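Local coordinates for protein sulfate adenylyltransferase (PDB 4DNX) that catalyses the transfer of the adenylyl group of ATP to sulfate, giving adenosine 5'-phosphosulfate and diphosphate, at residues 3-8 / 284-289; 44-49 / 265-270; 52-57 / 280-285; 76-81 / 276-281. All coordinates share one frame; numbering follows the deposited sequence.

Overall arrangement
From the N terminus, residues 3-8 come first and return to 284-289 in contact 1, closing a loop within which contact 2 and contact 4 are nested. Helix 38-48 then supplies 44-49, which meets the end of strand 260-266 in contact 2. The loop 52-57 closes on 280-285 in contact 3, and the loop 76-81 on 276-281 in contact 4. Contact 2 crosses both contact 3 and contact 4, which end on overlapping pieces of the same helix. Contacts 1, 3 and 4 thus spread along helix 274-287, tying the N-terminal PUA-like region to the Rossmann-like ATP-sulfurylase region with its parallel sheet, and contact 2 adds the strand before that helix.

Contact 1: residues 3-8 / 284-289; sequences KPVGSD and RQNMGA
Gln285 and Asn286, in the last turn of helix 274-287, grip the backbone around Pro4 with two amide hydrogen bonds. Gln285 NE2 donates to Lys3 O at 2.9 Å; the acceptor lies close to the plane of the amide, though the donor nitrogen stands 32° off the plane of the carbonyl. In the second bond the roles are exchanged: Val5 N gives its hydrogen to Asn286 OD1 at 2.9 Å, nearly straight at 168°. Gln285 reaches its acceptor with CG anti to the backbone N (chi1 -178°) and the rest of the chain extended. One apolar contact runs beside these bonds: Val5 CG2 rests on Gln285 CD at 3.7 Å, the two side chains crossing at about a right angle. Pro4 CB also lies against the amide oxygen, 3.6 Å from Asn286 OD1. Within residues 3-8, Lys3 bends back so that its NZ donates to Pro4 O at 2.9 Å and to Ser7 O at 3.2 Å. An alanine in place of Gln285 would probably strip Lys3 O and the backbone N-H groups of Ala324 and Ile325 of a shared partner. Gln285 OE1 accepts from those two N-H groups, and Asn286 ND2 donates to Tyr51 O. Both ends of each amide are thereby engaged, which fixes which way round each is turned and ties the main chain of the N-terminal loop to two side-chain amides at the helix end.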
loop_
_atom_site.group_PDB
_atom_site.type_symbol
_atom_site.label_atom_id
_atom_site.label_comp_id
_atom_site.label_asym_id
_atom_site.label_seq_id
_atom_site.Cartn_x
_atom_site.Cartn_y
_atom_site.Cartn_z
ATOM N N LYS A 3 19.804 -7.686 9.007
ATOM C CA LYS A 3 18.881 -8.252 9.997
ATOM C C LYS A 3 18.000 -7.183 10.645
ATOM O O LYS A 3 18.415 -6.030 10.762
ATOM C CB LYS A 3 19.653 -9.075 11.054
ATOM C CG LYS A 3 20.527 -8.231 11.984
ATOM C CD LYS A 3 21.260 -9.091 13.041
ATOM C CE LYS A 3 20.292 -9.941 13.917
ATOM N NZ LYS A 3 19.198 -9.207 14.681
ATOM N N PRO A 4 16.777 -7.549 11.046
ATOM C CA PRO A 4 15.960 -6.631 11.839
ATOM C C PRO A 4 16.668 -6.362 13.172
ATOM O O PRO A 4 17.556 -7.129 13.599
ATOM C CB PRO A 4 14.655 -7.414 12.085
ATOM C CG PRO A 4 14.653 -8.526 11.011
ATOM C CD PRO A 4 16.093 -8.834 10.777
ATOM N N VAL A 5 16.279 -5.286 13.853
ATOM C CA VAL A 5 16.955 -4.988 15.100
ATOM C C VAL A 5 16.442 -5.910 16.203
ATOM O O VAL A 5 15.264 -5.938 16.435
ATOM C CB VAL A 5 16.766 -3.499 15.530
ATOM C CG1 VAL A 5 17.658 -3.212 16.750
ATOM C CG2 VAL A 5 17.163 -2.555 14.367
ATOM N N GLY A 6 17.326 -6.671 16.829
ATOM C CA GLY A 6 16.921 -7.495 18.016
ATOM C C GLY A 6 16.180 -8.798 17.772
ATOM O O GLY A 6 15.745 -9.434 18.737
ATOM N N SER A 7 16.018 -9.199 16.505
ATOM C CA SER A 7 15.426 -10.508 16.149
ATOM C C SER A 7 15.782 -10.903 14.727
ATOM O O SER A 7 16.245 -10.087 13.940
ATOM C CB SER A 7 13.896 -10.466 16.263
ATOM O OG SER A 7 13.384 -9.511 15.346
ATOM N N ASP A 8 15.535 -12.158 14.366
ATOM C CA ASP A 8 15.874 -12.583 13.009
ATOM C C ASP A 8 14.812 -12.221 11.967
ATOM O O ASP A 8 15.105 -12.128 10.766
ATOM C CB ASP A 8 16.134 -14.091 12.981
ATOM C CG ASP A 8 17.374 -14.504 13.792
ATOM O OD1 ASP A 8 18.318 -13.699 13.963
ATOM O OD2 ASP A 8 17.418 -15.678 14.220
ATOM N N ARG A 284 14.761 2.384 10.209
ATOM C CA ARG A 284 15.247 2.211 8.843
ATOM C C ARG A 284 15.961 0.882 8.701
ATOM O O ARG A 284 15.941 0.263 7.622
ATOM C CB ARG A 284 16.139 3.389 8.416
ATOM C CG ARG A 284 15.400 4.482 7.639
ATOM C CD ARG A 284 14.376 5.084 8.436
ATOM N NE ARG A 284 13.497 6.128 7.838
ATOM C CZ ARG A 284 13.421 7.420 8.183
ATOM N NH1 ARG A 284 14.304 7.989 9.002
ATOM N NH2 ARG A 284 12.424 8.172 7.701
ATOM N N GLN A 285 16.636 0.429 9.747
ATOM C CA GLN A 285 17.244 -0.921 9.686
ATOM C C GLN A 285 16.121 -1.939 9.611
ATOM O O GLN A 285 16.202 -2.906 8.818
ATOM C CB GLN A 285 18.165 -1.189 10.886
ATOM C CG GLN A 285 18.835 -2.585 10.792
ATOM C CD GLN A 285 19.847 -2.852 11.895
ATOM O OE1 GLN A 285 20.614 -1.964 12.294
ATOM N NE2 GLN A 285 19.902 -4.110 12.352
ATOM N N ASN A 286 15.075 -1.742 10.427
ATOM C CA ASN A 286 13.929 -2.681 10.352
ATOM C C ASN A 286 13.272 -2.813 8.959
ATOM O O ASN A 286 12.892 -3.897 8.560
ATOM C CB ASN A 286 12.875 -2.356 11.429
ATOM C CG ASN A 286 13.224 -2.980 12.755
ATOM O OD1 ASN A 286 13.989 -3.946 12.810
ATOM N ND2 ASN A 286 12.628 -2.472 13.829
ATOM N N MET A 287 13.193 -1.709 8.225
ATOM C CA MET A 287 12.620 -1.718 6.884
ATOM C C MET A 287 13.602 -2.291 5.822
ATOM O O MET A 287 13.149 -2.630 4.727
ATOM C CB MET A 287 12.060 -0.337 6.532
ATOM C CG MET A 287 13.075 0.536 5.880
ATOM S SD MET A 287 12.378 2.209 5.699
ATOM C CE MET A 287 13.710 2.939 4.697
ATOM N N GLY A 288 14.897 -2.513 6.179
ATOM C CA GLY A 288 15.824 -3.191 5.278
ATOM C C GLY A 288 16.923 -2.311 4.678
ATOM O O GLY A 288 17.711 -2.786 3.843
ATOM N N ALA A 289 16.967 -1.042 5.084
ATOM C CA ALA A 289 18.032 -0.153 4.591
ATOM C C ALA A 289 19.351 -0.509 5.259
ATOM O O ALA A 289 19.376 -0.870 6.457
ATOM C CB ALA A 289 17.690 1.314 4.840
#

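Contact 2: residues 44-49 / 265-270; sequences AVMLGA and YGFDML
At the C-terminal end of the strand that runs into Tyr265, an outermost strand of the parallel sheet within this chain, Tyr265, Gly266 and Phe267 receive Met46 of helix 38-48. The methionine sets its thioether in the corner beside both aromatic rings. Its SD stands at the edge of the Tyr265 ring, 5.2 Å from the centroid and 76° off the normal, with Tyr265 CD2 as the nearest ring carbon at 3.9 Å. Toward Phe267 the approach is oblique, SD lying 5.3 Å from the centroid of that ring, so the one sulfur makes a Met-aromatic contact with each neighbour. Further back along the chain, Met46 CG presses on Phe267 CD1 at 3.5 Å. With CG anti to the carbonyl carbon (chi1 -66°), a fold at chi2 brings Met46 SD to 3.5 Å from Gly266 O, and the fold at chi3 turns CE toward Tyr265 CD2. The sheet is that of a Rossmann-like fold, with strand order 3-2-1-4-5, and helix 38-48 comes from the PUA-like region, so the sulfur bridges the two. Beside it, Val45 CG1 adds a looser touch on Gly266 O at 4.1 Å. An alanine at Met46 would probably open a gap beside the Tyr265 and Phe267 rings and leave both without their sulfur neighbour. Both rings have further aromatic partners: Tyr265 stacks on His227 and meets Phe283 at about 50°, while Phe267 packs edge-to-face with Phe52.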
loop_
_atom_site.group_PDB
_atom_site.type_symbol
_atom_site.label_atom_id
_atom_site.label_comp_id
_atom_site.label_asym_id
_atom_site.label_seq_id
_atom_site.Cartn_x
_atom_site.Cartn_y
_atom_site.Cartn_z
ATOM N N ALA A 44 1.535 3.427 18.090
ATOM C CA ALA A 44 0.803 2.188 17.783
ATOM C C ALA A 44 0.861 1.824 16.314
ATOM O O ALA A 44 0.963 0.663 15.960
ATOM C CB ALA A 44 -0.696 2.303 18.232
ATOM N N VAL A 45 0.791 2.843 15.451
ATOM C CA VAL A 45 0.879 2.598 13.997
ATOM C C VAL A 45 2.278 2.053 13.663
ATOM O O VAL A 45 2.373 1.061 12.868
ATOM C CB VAL A 45 0.555 3.866 13.193
ATOM C CG1 VAL A 45 0.872 3.638 11.706
ATOM C CG2 VAL A 45 -0.907 4.191 13.305
ATOM N N MET A 46 3.326 2.642 14.268
ATOM C CA MET A 46 4.727 2.212 14.004
ATOM C C MET A 46 4.911 0.766 14.521
ATOM O O MET A 46 5.554 -0.066 13.857
ATOM C CB MET A 46 5.775 3.164 14.626
ATOM C CG MET A 46 5.762 4.580 13.989
ATOM S SD MET A 46 6.464 4.516 12.296
ATOM C CE MET A 46 8.170 4.569 12.674
ATOM N N LEU A 47 4.354 0.472 15.689
ATOM C CA LEU A 47 4.393 -0.920 16.182
ATOM C C LEU A 47 3.629 -1.886 15.248
ATOM O O LEU A 47 4.097 -3.023 14.964
ATOM C CB LEU A 47 3.741 -0.960 17.591
ATOM C CG LEU A 47 4.700 -0.469 18.710
ATOM C CD1 LEU A 47 3.829 -0.150 19.943
ATOM C CD2 LEU A 47 5.748 -1.535 19.003
ATOM N N GLY A 48 2.435 -1.489 14.819
ATOM C CA GLY A 48 1.608 -2.292 13.891
ATOM C C GLY A 48 2.339 -2.597 12.591
ATOM O O GLY A 48 2.220 -3.689 12.067
ATOM N N ALA A 49 3.117 -1.617 12.123
ATOM C CA ALA A 49 3.726 -1.665 10.762
ATOM C C ALA A 49 5.118 -2.286 10.798
ATOM O O ALA A 49 5.767 -2.410 9.746
ATOM C CB ALA A 49 3.796 -0.242 10.205
ATOM N N TYR A 265 5.720 6.843 5.702
ATOM C CA TYR A 265 5.349 6.253 6.971
ATOM C C TYR A 265 4.669 7.325 7.813
ATOM O O TYR A 265 4.724 8.503 7.491
ATOM C CB TYR A 265 6.597 5.711 7.693
ATOM C CG TYR A 265 7.534 6.789 8.198
ATOM C CD1 TYR A 265 8.310 7.531 7.321
ATOM C CD2 TYR A 265 7.540 7.136 9.565
ATOM C CE1 TYR A 265 9.132 8.515 7.781
ATOM C CE2 TYR A 265 8.367 8.154 10.041
ATOM C CZ TYR A 265 9.134 8.840 9.128
ATOM O OH TYR A 265 9.980 9.816 9.591
ATOM N N GLY A 266 4.036 6.880 8.896
ATOM C CA GLY A 266 3.313 7.827 9.779
ATOM C C GLY A 266 3.773 7.740 11.231
ATOM O O GLY A 266 3.693 6.673 11.842
ATOM N N PHE A 267 4.230 8.889 11.768
ATOM C CA PHE A 267 4.759 8.973 13.136
ATOM C C PHE A 267 4.953 10.481 13.481
ATOM O O PHE A 267 5.523 11.229 12.678
ATOM C CB PHE A 267 6.134 8.288 13.211
ATOM C CG PHE A 267 6.766 8.319 14.588
ATOM C CD1 PHE A 267 6.176 7.632 15.666
ATOM C CD2 PHE A 267 7.946 9.019 14.798
ATOM C CE1 PHE A 267 6.784 7.657 16.936
ATOM C CE2 PHE A 267 8.554 9.047 16.052
ATOM C CZ PHE A 267 7.950 8.343 17.133
ATOM N N ASP A 268 4.478 10.928 14.643
ATOM C CA ASP A 268 4.602 12.369 14.947
ATOM C C ASP A 268 6.057 12.702 15.257
ATOM O O ASP A 268 6.692 12.036 16.066
ATOM C CB ASP A 268 3.694 12.767 16.125
ATOM C CG ASP A 268 2.211 12.819 15.742
ATOM O OD1 ASP A 268 1.881 12.837 14.530
ATOM O OD2 ASP A 268 1.349 12.868 16.661
ATOM N N MET A 269 6.576 13.746 14.602
ATOM C CA MET A 269 7.936 14.209 14.884
ATOM C C MET A 269 8.151 14.552 16.367
ATOM O O MET A 269 7.288 15.198 17.001
ATOM C CB MET A 269 8.238 15.475 14.059
ATOM C CG MET A 269 8.288 15.277 12.552
ATOM S SD MET A 269 8.216 16.910 11.698
ATOM C CE MET A 269 9.753 17.649 12.238
ATOM N N LEU A 270 9.307 14.142 16.907
ATOM C CA LEU A 270 9.681 14.501 18.282
ATOM C C LEU A 270 10.474 15.808 18.410
ATOM O O LEU A 270 10.598 16.386 19.505
ATOM C CB LEU A 270 10.487 13.366 18.935
ATOM C CG LEU A 270 9.840 11.980 18.985
ATOM C CD1 LEU A 270 10.834 10.953 19.452
ATOM C CD2 LEU A 270 8.640 11.994 19.965
#

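Contact 3: residues 52-57 / 280-285; sequences FSPLDG and HAYFRQ
Tyr282 reaches from helix 274-287 to the loop 52-57 and hydrogen-bonds through its hydroxyl to Ser53 O at 2.8 Å. The hydroxyl approaches 34° out of the carbonyl plane with a C=O...O angle of 131°, and Ser53 O sits at the edge of the tyrosine ring. Pro54 CD closes in on the hydroxyl oxygen, 3.3 Å from Tyr282 OH, and Leu55 CD1 stands farther off at 4.1 Å. At the next residue of the helix, Phe283 CD2 touches Phe52 CE1 at 3.9 Å. These two side chains run side by side in the same direction, the Phe283 carbon lying at the edge of the Phe52 ring. In the next shell, Phe283 CG is set between the backbone N and the carbonyl carbon (chi1 68°), which lays the ring over His280 O, 4.0 Å from its plane. Within the loop, Leu55 N donates to Phe52 O at 3.0 Å, and Ser53 OG is bonded to Arg11 N. Phe79 meets the Tyr282 ring edge-to-face, and Val5 also packs on that tyrosine. Ser53 O takes a second hydrogen bond from Asn286 ND2. This buried carbonyl is therefore satisfied by two donors from one helix, a tyrosine hydroxyl and an amide, so the loop, part of the PUA-like region, is anchored through its main chain to the Rossmann-like region while the phenylalanines add apolar contact.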
loop_
_atom_site.group_PDB
_atom_site.type_symbol
_atom_site.label_atom_id
_atom_site.label_comp_id
_atom_site.label_asym_id
_atom_site.label_seq_id
_atom_site.Cartn_x
_atom_site.Cartn_y
_atom_site.Cartn_z
ATOM N N PHE A 52 8.879 -0.611 14.765
ATOM C CA PHE A 52 9.425 -0.676 16.124
ATOM C C PHE A 52 9.578 -2.121 16.601
ATOM O O PHE A 52 9.626 -2.425 17.800
ATOM C CB PHE A 52 8.558 0.146 17.097
ATOM C CG PHE A 52 8.615 1.647 16.888
ATOM C CD1 PHE A 52 9.533 2.275 16.014
ATOM C CD2 PHE A 52 7.703 2.433 17.554
ATOM C CE1 PHE A 52 9.552 3.668 15.874
ATOM C CE2 PHE A 52 7.698 3.858 17.413
ATOM C CZ PHE A 52 8.589 4.461 16.581
ATOM N N SER A 53 9.742 -3.028 15.637
ATOM C CA SER A 53 10.010 -4.411 16.001
ATOM C C SER A 53 11.328 -4.622 16.770
ATOM O O SER A 53 12.284 -3.849 16.532
ATOM C CB SER A 53 10.133 -5.253 14.697
ATOM O OG SER A 53 10.464 -6.626 14.978
ATOM N N PRO A 54 11.204 -5.257 17.929
ATOM C CA PRO A 54 10.398 -6.462 18.115
ATOM C C PRO A 54 9.501 -6.129 19.320
ATOM O O PRO A 54 8.990 -7.050 19.994
ATOM C CB PRO A 54 11.417 -7.549 18.490
ATOM C CG PRO A 54 12.447 -6.812 19.246
ATOM C CD PRO A 54 12.558 -5.470 18.521
ATOM N N LEU A 55 9.310 -4.841 19.625
ATOM C CA LEU A 55 8.541 -4.495 20.833
ATOM C C LEU A 55 7.061 -4.855 20.700
ATOM O O LEU A 55 6.475 -4.810 19.609
ATOM C CB LEU A 55 8.689 -2.996 21.158
ATOM C CG LEU A 55 9.953 -2.601 21.947
ATOM C CD1 LEU A 55 11.215 -2.997 21.252
ATOM C CD2 LEU A 55 9.961 -1.089 22.142
ATOM N N ASP A 56 6.441 -5.204 21.836
ATOM C CA ASP A 56 5.039 -5.697 21.777
ATOM C C ASP A 56 3.941 -4.705 22.077
ATOM O O ASP A 56 2.773 -4.991 21.815
ATOM C CB ASP A 56 4.836 -6.973 22.629
ATOM C CG ASP A 56 4.945 -6.734 24.099
ATOM O OD1 ASP A 56 4.858 -5.560 24.565
ATOM O OD2 ASP A 56 5.091 -7.752 24.823
ATOM N N GLY A 57 4.309 -3.529 22.572
ATOM C CA GLY A 57 3.306 -2.555 22.977
ATOM C C GLY A 57 3.886 -1.436 23.803
ATOM O O GLY A 57 5.037 -1.060 23.637
ATOM N N HIS A 280 15.348 7.056 14.143
ATOM C CA HIS A 280 15.322 6.977 12.662
ATOM C C HIS A 280 16.181 5.853 12.123
ATOM O O HIS A 280 15.707 5.107 11.277
ATOM C CB HIS A 280 15.798 8.283 12.055
ATOM C CG HIS A 280 14.825 9.409 12.178
ATOM N ND1 HIS A 280 15.171 10.710 11.839
ATOM C CD2 HIS A 280 13.539 9.450 12.598
ATOM C CE1 HIS A 280 14.122 11.497 12.037
ATOM N NE2 HIS A 280 13.117 10.758 12.492
ATOM N N ALA A 281 17.413 5.721 12.623
ATOM C CA ALA A 281 18.302 4.628 12.199
ATOM C C ALA A 281 17.703 3.266 12.559
ATOM O O ALA A 281 17.705 2.311 11.748
ATOM C CB ALA A 281 19.723 4.814 12.773
ATOM N N TYR A 282 17.123 3.193 13.751
ATOM C CA TYR A 282 16.527 1.944 14.219
ATOM C C TYR A 282 15.429 1.453 13.265
ATOM O O TYR A 282 15.486 0.289 12.787
ATOM C CB TYR A 282 15.950 2.205 15.595
ATOM C CG TYR A 282 15.392 0.963 16.286
ATOM C CD1 TYR A 282 14.156 0.430 15.904
ATOM C CD2 TYR A 282 16.094 0.375 17.316
ATOM C CE1 TYR A 282 13.660 -0.746 16.541
ATOM C CE2 TYR A 282 15.631 -0.766 17.978
ATOM C CZ TYR A 282 14.406 -1.319 17.572
ATOM O OH TYR A 282 13.966 -2.458 18.213
ATOM N N PHE A 283 14.452 2.308 12.956
ATOM C CA PHE A 283 13.357 1.833 12.107
ATOM C C PHE A 283 13.717 1.665 10.629
ATOM O O PHE A 283 13.111 0.837 9.927
ATOM C CB PHE A 283 12.001 2.525 12.364
ATOM C CG PHE A 283 11.894 3.980 11.979
ATOM C CD1 PHE A 283 11.637 4.360 10.661
ATOM C CD2 PHE A 283 11.832 4.943 12.998
ATOM C CE1 PHE A 283 11.433 5.756 10.339
ATOM C CE2 PHE A 283 11.640 6.317 12.718
ATOM C CZ PHE A 283 11.420 6.728 11.385
ATOM N N ARG A 284 14.761 2.384 10.209
ATOM C CA ARG A 284 15.247 2.211 8.843
ATOM C C ARG A 284 15.961 0.882 8.701
ATOM O O ARG A 284 15.941 0.263 7.622
ATOM C CB ARG A 284 16.139 3.389 8.416
ATOM C CG ARG A 284 15.400 4.482 7.639
ATOM C CD ARG A 284 14.376 5.084 8.436
ATOM N NE ARG A 284 13.497 6.128 7.838
ATOM C CZ ARG A 284 13.421 7.420 8.183
ATOM N NH1 ARG A 284 14.304 7.989 9.002
ATOM N NH2 ARG A 284 12.424 8.172 7.701
ATOM N N GLN A 285 16.636 0.429 9.747
ATOM C CA GLN A 285 17.244 -0.921 9.686
ATOM C C GLN A 285 16.121 -1.939 9.611
ATOM O O GLN A 285 16.202 -2.906 8.818
ATOM C CB GLN A 285 18.165 -1.189 10.886
ATOM C CG GLN A 285 18.835 -2.585 10.792
ATOM C CD GLN A 285 19.847 -2.852 11.895
ATOM O OE1 GLN A 285 20.614 -1.964 12.294
ATOM N NE2 GLN A 285 19.902 -4.110 12.352
#

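Contact 4: residues 76-81 / 276-281; sequences GRFFPV and EAVLHA
Leu279 of helix 274-287 packs against Pro80, whose ring lies against the helix backbone: Pro80 CG is 3.6 Å from Leu279 CA. Going outward, Leu279 CB also faces that ring carbon, at 4.1 Å. With CG anti to the backbone N (chi1 -176°), the branch points at the loop 76-81, and its two methyls take different partners. Leu279 CD1 meets Pro80 CG at 3.8 Å and comes obliquely on Phe79 CZ at 3.9 Å, whereas CD2 meets Val81 CG2 at 3.9 Å, the side chains of Leu279 and Val81 crossing at about a right angle. CD2 also packs against the Phe267 ring. The helix that carries Leu279 is the connection between strand 260-266 and strand 291-294 of the parallel sheet, a beta-alpha-beta crossover of the Rossmann-like fold, and this loop of the PUA-like region packs against it. Val278, the residue before, uses CG1 for two touches: Phe78 CZ at 3.7 Å, with the methyl at the edge of the ring and near its plane, and Pro80 CB, also at 3.7 Å. Pro80 further serves inside its own loop, its CD lying over one face of the Phe79 ring. Two polar bonds of the loop go to residues outside the segments: Pro80 O accepts from Arg275 NH1, and Phe79 O is hydrogen-bonded to Ser67 OG. Ile313 and Phe314 of helix 309-316 also touch Val278.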
loop_
_atom_site.group_PDB
_atom_site.type_symbol
_atom_site.label_atom_id
_atom_site.label_comp_id
_atom_site.label_asym_id
_atom_site.label_seq_id
_atom_site.Cartn_x
_atom_site.Cartn_y
_atom_site.Cartn_z
ATOM N N GLY A 76 17.237 -5.331 28.900
ATOM C CA GLY A 76 18.464 -5.189 28.145
ATOM C C GLY A 76 18.316 -4.997 26.652
ATOM O O GLY A 76 19.308 -4.680 25.994
ATOM N N ARG A 77 17.108 -5.156 26.103
ATOM C CA ARG A 77 16.882 -4.876 24.653
ATOM C C ARG A 77 17.177 -3.400 24.315
ATOM O O ARG A 77 16.804 -2.511 25.078
ATOM C CB ARG A 77 15.427 -5.193 24.224
ATOM C CG ARG A 77 15.088 -6.680 24.101
ATOM C CD ARG A 77 13.580 -6.918 23.840
ATOM N NE ARG A 77 12.804 -6.535 25.022
ATOM C CZ ARG A 77 11.490 -6.307 25.047
ATOM N NH1 ARG A 77 10.757 -6.421 23.953
ATOM N NH2 ARG A 77 10.909 -5.962 26.188
ATOM N N PHE A 78 17.838 -3.139 23.185
ATOM C CA PHE A 78 18.049 -1.780 22.714
ATOM C C PHE A 78 16.736 -1.165 22.171
ATOM O O PHE A 78 16.062 -1.744 21.302
ATOM C CB PHE A 78 19.112 -1.787 21.615
ATOM C CG PHE A 78 19.342 -0.452 20.990
ATOM C CD1 PHE A 78 19.890 0.608 21.737
ATOM C CD2 PHE A 78 19.021 -0.236 19.636
ATOM C CE1 PHE A 78 20.092 1.891 21.130
ATOM C CE2 PHE A 78 19.235 1.029 19.055
ATOM C CZ PHE A 78 19.758 2.077 19.804
ATOM N N PHE A 79 16.395 0.020 22.679
ATOM C CA PHE A 79 15.350 0.859 22.097
ATOM C C PHE A 79 15.508 2.333 22.521
ATOM O O PHE A 79 15.563 2.637 23.710
ATOM C CB PHE A 79 13.946 0.336 22.380
ATOM C CG PHE A 79 12.921 0.918 21.441
ATOM C CD1 PHE A 79 12.740 0.379 20.146
ATOM C CD2 PHE A 79 12.222 2.092 21.786
ATOM C CE1 PHE A 79 11.857 0.930 19.252
ATOM C CE2 PHE A 79 11.323 2.679 20.882
ATOM C CZ PHE A 79 11.113 2.081 19.594
ATOM N N PRO A 80 15.609 3.248 21.553
ATOM C CA PRO A 80 16.125 4.582 21.859
ATOM C C PRO A 80 15.217 5.613 22.492
ATOM O O PRO A 80 15.746 6.592 23.005
ATOM C CB PRO A 80 16.629 5.102 20.496
ATOM C CG PRO A 80 15.921 4.353 19.491
ATOM C CD PRO A 80 15.477 3.024 20.095
ATOM N N VAL A 81 13.903 5.452 22.436
ATOM C CA VAL A 81 12.978 6.399 23.105
ATOM C C VAL A 81 11.852 5.662 23.828
ATOM O O VAL A 81 11.458 4.578 23.447
ATOM C CB VAL A 81 12.343 7.436 22.102
ATOM C CG1 VAL A 81 13.448 8.211 21.358
ATOM C CG2 VAL A 81 11.375 6.743 21.150
ATOM N N GLU A 276 16.442 11.540 18.235
ATOM C CA GLU A 276 15.487 11.119 17.243
ATOM C C GLU A 276 16.215 10.482 16.054
ATOM O O GLU A 276 15.681 9.565 15.433
ATOM C CB GLU A 276 14.614 12.292 16.797
ATOM C CG GLU A 276 13.486 11.886 15.892
ATOM C CD GLU A 276 12.395 12.931 15.812
ATOM O OE1 GLU A 276 12.729 14.097 16.111
ATOM O OE2 GLU A 276 11.242 12.573 15.450
ATOM N N ALA A 277 17.451 10.949 15.782
ATOM C CA ALA A 277 18.256 10.369 14.702
ATOM C C ALA A 277 18.532 8.884 14.989
ATOM O O ALA A 277 18.534 8.062 14.061
ATOM C CB ALA A 277 19.579 11.162 14.499
ATOM N N VAL A 278 18.752 8.526 16.261
ATOM C CA VAL A 278 18.945 7.116 16.601
ATOM C C VAL A 278 17.656 6.302 16.351
ATOM O O VAL A 278 17.713 5.145 15.846
ATOM C CB VAL A 278 19.433 6.944 18.065
ATOM C CG1 VAL A 278 19.636 5.466 18.375
ATOM C CG2 VAL A 278 20.760 7.744 18.235
ATOM N N LEU A 279 16.520 6.872 16.739
ATOM C CA LEU A 279 15.235 6.224 16.446
ATOM C C LEU A 279 15.044 6.008 14.934
ATOM O O LEU A 279 14.635 4.910 14.493
ATOM C CB LEU A 279 14.091 7.071 17.009
ATOM C CG LEU A 279 12.726 6.422 16.827
ATOM C CD1 LEU A 279 12.654 5.084 17.618
ATOM C CD2 LEU A 279 11.625 7.418 17.298
ATOM N N HIS A 280 15.348 7.056 14.143
ATOM C CA HIS A 280 15.322 6.977 12.662
ATOM C C HIS A 280 16.181 5.853 12.123
ATOM O O HIS A 280 15.707 5.107 11.277
ATOM C CB HIS A 280 15.798 8.283 12.055
ATOM C CG HIS A 280 14.825 9.409 12.178
ATOM N ND1 HIS A 280 15.171 10.710 11.839
ATOM C CD2 HIS A 280 13.539 9.450 12.598
ATOM C CE1 HIS A 280 14.122 11.497 12.037
ATOM N NE2 HIS A 280 13.117 10.758 12.492
ATOM N N ALA A 281 17.413 5.721 12.623
ATOM C CA ALA A 281 18.302 4.628 12.199
ATOM C C ALA A 281 17.703 3.266 12.559
ATOM O O ALA A 281 17.705 2.311 11.748
ATOM C CB ALA A 281 19.723 4.814 12.773
#